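Uncharacterized protein (PDB 2ZYZ) probably serves as the structural subunit of an archaeal tRNA splicing endonuclease and may bind nucleic acid. Local coordinates at residues C[39-42]-C[48-51]; C[35-40]-C[54-59]. All coordinates share one frame; numbering follows the deposited sequence.

Contact 1 of 2, residues C[39-42]-C[48-51]; sequences IIEQ and FIAE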
# COMPACT_ATOMS: atom_id res chain seq x y z
N ILE C 39 -2.26 -10.73 -31.76
CA ILE C 39 -3.33 -9.85 -31.45
C ILE C 39 -4.52 -10.17 -32.31
O ILE C 39 -4.38 -10.22 -33.52
CB ILE C 39 -2.97 -8.38 -31.62
CG1 ILE C 39 -1.62 -8.07 -31.02
CG2 ILE C 39 -4.03 -7.51 -31.02
CD1 ILE C 39 -1.45 -8.50 -29.65
N ILE C 40 -5.68 -10.34 -31.69
CA ILE C 40 -6.86 -10.87 -32.35
C ILE C 40 -7.78 -9.74 -32.74
O ILE C 40 -8.13 -9.62 -33.88
CB ILE C 40 -7.64 -11.88 -31.48
CG1 ILE C 40 -6.78 -13.08 -31.11
CG2 ILE C 40 -8.93 -12.28 -32.11
CD1 ILE C 40 -6.16 -13.66 -32.19
N GLU C 41 -8.09 -8.86 -31.81
CA GLU C 41 -9.03 -7.79 -32.02
C GLU C 41 -8.82 -6.64 -31.02
O GLU C 41 -8.64 -6.86 -29.85
CB GLU C 41 -10.46 -8.30 -31.95
CG GLU C 41 -11.44 -7.37 -32.57
CD GLU C 41 -12.83 -7.66 -32.16
OE1 GLU C 41 -13.03 -8.55 -31.35
OE2 GLU C 41 -13.74 -6.99 -32.64
N GLN C 42 -8.85 -5.42 -31.52
CA GLN C 42 -8.88 -4.29 -30.64
C GLN C 42 -10.27 -3.85 -30.40
O GLN C 42 -10.96 -3.55 -31.33
CB GLN C 42 -8.03 -3.16 -31.19
CG GLN C 42 -7.82 -2.03 -30.25
CD GLN C 42 -6.59 -2.24 -29.43
OE1 GLN C 42 -5.68 -2.84 -29.90
NE2 GLN C 42 -6.55 -1.70 -28.21
N PHE C 48 -8.14 -5.14 -25.57
CA PHE C 48 -7.93 -5.96 -26.74
C PHE C 48 -7.93 -7.44 -26.41
O PHE C 48 -7.83 -7.77 -25.29
CB PHE C 48 -6.67 -5.61 -27.51
CG PHE C 48 -5.42 -5.77 -26.74
CD1 PHE C 48 -4.69 -6.92 -26.82
CD2 PHE C 48 -4.94 -4.76 -25.94
CE1 PHE C 48 -3.57 -7.04 -26.15
CE2 PHE C 48 -3.79 -4.92 -25.28
CZ PHE C 48 -3.12 -6.09 -25.38
N ILE C 49 -8.07 -8.28 -27.41
CA ILE C 49 -7.97 -9.72 -27.26
C ILE C 49 -6.70 -10.17 -27.91
O ILE C 49 -6.43 -9.78 -29.00
CB ILE C 49 -9.15 -10.43 -27.94
CG1 ILE C 49 -10.44 -9.93 -27.37
CG2 ILE C 49 -9.05 -11.95 -27.77
CD1 ILE C 49 -11.63 -10.34 -28.05
N ALA C 50 -5.95 -11.03 -27.24
CA ALA C 50 -4.78 -11.62 -27.83
C ALA C 50 -4.72 -13.08 -27.44
O ALA C 50 -5.34 -13.46 -26.52
CB ALA C 50 -3.59 -10.95 -27.42
N GLU C 51 -3.93 -13.86 -28.14
CA GLU C 51 -3.97 -15.32 -28.03
C GLU C 51 -2.58 -15.95 -28.01
O GLU C 51 -1.77 -15.62 -28.80
CB GLU C 51 -4.75 -15.92 -29.17
CG GLU C 51 -4.51 -17.41 -29.31
CD GLU C 51 -5.61 -18.15 -30.04
OE1 GLU C 51 -5.72 -19.37 -29.78
OE2 GLU C 51 -6.33 -17.56 -30.88
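Ile40 and Glu41 both turn their backbone N-H groups on the carbonyl of Ile49, and the register of the two strands shifts by one residue here. The bond from Ile40 N to Ile49 O is the strong one, 2.8 Å long, with the donor tilted 24° out of the carbonyl plane; the second, from Glu41 N to Ile49 O, is weak at 3.4 Å. Ile49 N replies to Glu41 O across 2.9 Å. Because one residue is inserted, Ile40 points its side chain at the partner strand. Its CB lies over Ile49 CG2, and CG1, anti to the carbonyl carbon, carries CD1 across the base of Glu51, where both atoms meet Glu51 CB. The Glu51 carboxylate itself is salt-bridged to Arg55. On the face of Ile49, the extended chain of Glu41 runs alongside that isoleucine in the same direction, its OE1 4.0 Å from Ile49 CD1. Ile39, Gln42, Phe48 and Ala50 share the other face. There Ile39 CD1 touches Ala50 CB at 3.9 Å, while Ile39 CG2 approaches the Phe48 ring obliquely. Gln42 bends at chi2 (91°), which brings its amide over Phe48 CB with amide and ring planes 37° apart; Asp44 O takes the amide N-H. Phe29 of helix 23-34 meets the Phe48 ring, so this face is the one that packs on the helix. Two antiparallel strands joined by a short turn, with two residues set opposite one, make a beta hairpin carrying a classic beta bulge.

Contact 2 of 2, residues C[35-40]-C[54-59]; sequences RGFKII and ERYLFY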
# COMPACT_ATOMS: atom_id res chain seq x y z
N ARG C 35 6.43 -12.47 -26.80
CA ARG C 35 6.15 -13.61 -25.96
C ARG C 35 5.33 -14.64 -26.76
O ARG C 35 4.85 -15.59 -26.22
CB ARG C 35 5.43 -13.18 -24.67
CG ARG C 35 6.27 -12.46 -23.64
CD ARG C 35 5.43 -11.77 -22.64
NE ARG C 35 6.14 -11.03 -21.61
CZ ARG C 35 6.49 -11.53 -20.44
NH1 ARG C 35 6.25 -12.79 -20.17
NH2 ARG C 35 7.11 -10.81 -19.53
N GLY C 36 5.19 -14.41 -28.05
CA GLY C 36 4.46 -15.31 -28.92
C GLY C 36 2.95 -15.23 -28.90
O GLY C 36 2.26 -16.16 -29.21
N PHE C 37 2.42 -14.09 -28.49
CA PHE C 37 1.02 -13.82 -28.68
C PHE C 37 0.69 -13.28 -30.06
O PHE C 37 1.47 -12.62 -30.65
CB PHE C 37 0.49 -12.83 -27.64
CG PHE C 37 0.34 -13.39 -26.29
CD1 PHE C 37 1.42 -13.64 -25.55
CD2 PHE C 37 -0.89 -13.64 -25.76
CE1 PHE C 37 1.27 -14.14 -24.32
CE2 PHE C 37 -1.04 -14.15 -24.54
CZ PHE C 37 0.05 -14.41 -23.81
N LYS C 38 -0.50 -13.57 -30.54
CA LYS C 38 -1.05 -12.74 -31.56
C LYS C 38 -2.22 -11.92 -31.21
O LYS C 38 -3.07 -12.33 -30.49
CB LYS C 38 -1.26 -13.45 -32.88
CG LYS C 38 -0.82 -12.53 -34.08
CD LYS C 38 -1.04 -10.98 -33.85
CE LYS C 38 0.13 -10.13 -34.15
NZ LYS C 38 1.38 -10.91 -34.11
N ILE C 39 -2.26 -10.73 -31.76
CA ILE C 39 -3.33 -9.85 -31.45
C ILE C 39 -4.52 -10.17 -32.31
O ILE C 39 -4.38 -10.22 -33.52
CB ILE C 39 -2.97 -8.38 -31.62
CG1 ILE C 39 -1.62 -8.07 -31.02
CG2 ILE C 39 -4.03 -7.51 -31.02
CD1 ILE C 39 -1.45 -8.50 -29.65
N ILE C 40 -5.68 -10.34 -31.69
CA ILE C 40 -6.86 -10.87 -32.35
C ILE C 40 -7.78 -9.74 -32.74
O ILE C 40 -8.13 -9.62 -33.88
CB ILE C 40 -7.64 -11.88 -31.48
CG1 ILE C 40 -6.78 -13.08 -31.11
CG2 ILE C 40 -8.93 -12.28 -32.11
CD1 ILE C 40 -6.16 -13.66 -32.19
N GLU C 54 -4.57 -19.86 -24.94
CA GLU C 54 -5.97 -19.51 -25.04
C GLU C 54 -6.08 -18.04 -25.42
O GLU C 54 -5.09 -17.40 -25.55
CB GLU C 54 -6.76 -19.86 -23.79
CG GLU C 54 -6.17 -19.47 -22.48
CD GLU C 54 -7.02 -19.92 -21.21
OE1 GLU C 54 -8.25 -20.12 -21.26
OE2 GLU C 54 -6.45 -20.04 -20.13
N ARG C 55 -7.28 -17.55 -25.64
CA ARG C 55 -7.50 -16.12 -25.77
C ARG C 55 -7.74 -15.44 -24.44
O ARG C 55 -8.45 -15.93 -23.63
CB ARG C 55 -8.68 -15.84 -26.67
CG ARG C 55 -8.60 -16.57 -27.96
CD ARG C 55 -9.48 -16.03 -29.00
NE ARG C 55 -9.01 -16.35 -30.33
CZ ARG C 55 -9.77 -16.16 -31.41
NH1 ARG C 55 -9.31 -16.46 -32.58
NH2 ARG C 55 -10.97 -15.63 -31.29
N TYR C 56 -7.13 -14.28 -24.29
CA TYR C 56 -7.31 -13.47 -23.11
C TYR C 56 -7.83 -12.08 -23.46
O TYR C 56 -7.56 -11.60 -24.49
CB TYR C 56 -5.99 -13.29 -22.38
CG TYR C 56 -5.19 -14.53 -21.99
CD1 TYR C 56 -4.31 -15.07 -22.86
CD2 TYR C 56 -5.26 -15.07 -20.74
CE1 TYR C 56 -3.60 -16.11 -22.56
CE2 TYR C 56 -4.51 -16.15 -20.43
CZ TYR C 56 -3.67 -16.65 -21.36
OH TYR C 56 -2.84 -17.73 -21.15
N LEU C 57 -8.52 -11.46 -22.54
CA LEU C 57 -8.88 -10.10 -22.66
C LEU C 57 -7.91 -9.25 -21.88
O LEU C 57 -7.82 -9.40 -20.71
CB LEU C 57 -10.29 -9.87 -22.18
CG LEU C 57 -10.91 -8.49 -22.26
CD1 LEU C 57 -11.09 -8.11 -23.67
CD2 LEU C 57 -12.18 -8.48 -21.54
N PHE C 58 -7.18 -8.39 -22.58
CA PHE C 58 -6.20 -7.51 -22.00
C PHE C 58 -6.76 -6.12 -21.76
O PHE C 58 -7.45 -5.58 -22.60
CB PHE C 58 -4.97 -7.41 -22.86
CG PHE C 58 -4.12 -8.62 -22.84
CD1 PHE C 58 -4.39 -9.64 -23.67
CD2 PHE C 58 -3.04 -8.72 -21.99
CE1 PHE C 58 -3.59 -10.75 -23.64
CE2 PHE C 58 -2.28 -9.82 -21.97
CZ PHE C 58 -2.55 -10.84 -22.79
N TYR C 59 -6.37 -5.54 -20.62
CA TYR C 59 -6.69 -4.17 -20.30
C TYR C 59 -5.42 -3.47 -19.87
O TYR C 59 -4.74 -3.91 -18.99
CB TYR C 59 -7.77 -4.10 -19.23
CG TYR C 59 -8.18 -2.72 -18.82
CD1 TYR C 59 -8.63 -1.83 -19.74
CD2 TYR C 59 -8.13 -2.33 -17.52
CE1 TYR C 59 -9.00 -0.61 -19.39
CE2 TYR C 59 -8.49 -1.08 -17.17
CZ TYR C 59 -8.92 -0.23 -18.12
OH TYR C 59 -9.27 0.98 -17.77
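An aromatic cluster of Phe37, Tyr56 and Phe58 forms the heart of this contact, which spans two strands of the sheet that are not neighbours in it. Phe37 reaches in from the turn just before its strand, and a single atom, CE2, does the touching. CE2 lies 3.8 Å from Tyr56 CE1 and equally close to Tyr56 CD1, and both tyrosine carbons lie at the edge of the Phe37 ring, near its plane. The two ring planes are 49° apart, neither stacked nor perpendicular. Toward Phe58 the relation changes: the planes stand at 85°, and the edge of Phe58 is directed at the face of Phe37 in an offset edge-to-face pair, with Phe58 CZ 4.0 Å from Phe37 CE2. Having CG anti to the carbonyl carbon (chi1 -73°) swings the Phe37 ring away from its own carbonyl and up against both partners, the three rings closing a triangle. At the other end of the contact Ile40 meets Arg55 at about a right angle. Ile40 CG2 rests over the centre of one guanidinium face, 3.9 Å above its plane, and CG1 comes within 4.0 Å of Arg55 NE. That nitrogen is held by Glu51 in a salt bridge, which probably steadies the flat group against the isoleucine. Gly36, with positive phi, is the C-prime residue of the Schellman motif ending helix 23-34, and it delivers the chain to Phe37. Strand 47-51 lies between strands 38-44 and 55-62; Leu32 of the helix packs on Phe58, Val87 of strand 86-91 touches both Tyr56 and Phe58, and a neighbouring subunit adds apolar packing on Phe37 and Phe58.

Overall arrangement
Contacts 1 and 2 overlap on the same sheet, their centres about 5 Å apart, and share Ile39 and Ile40 on strand 38-44. Contact 1 joins that strand to its neighbour 47-51, whereas contact 2 reaches past 47-51 to strand 55-62. The middle strand is bonded to both sides: Glu51 N lies 2.9 Å from Lys38 O, and Phe48 O lies 2.9 Å from Phe58 N, both probable hydrogen bonds. The Phe48 and Phe58 rings, nearly parallel, continue the aromatic cluster of contact 2 into the helix-facing side of contact 1. Ile40 touches the partner segment in both, meeting Ile49 and Glu51 in contact 1 and Arg55 in contact 2.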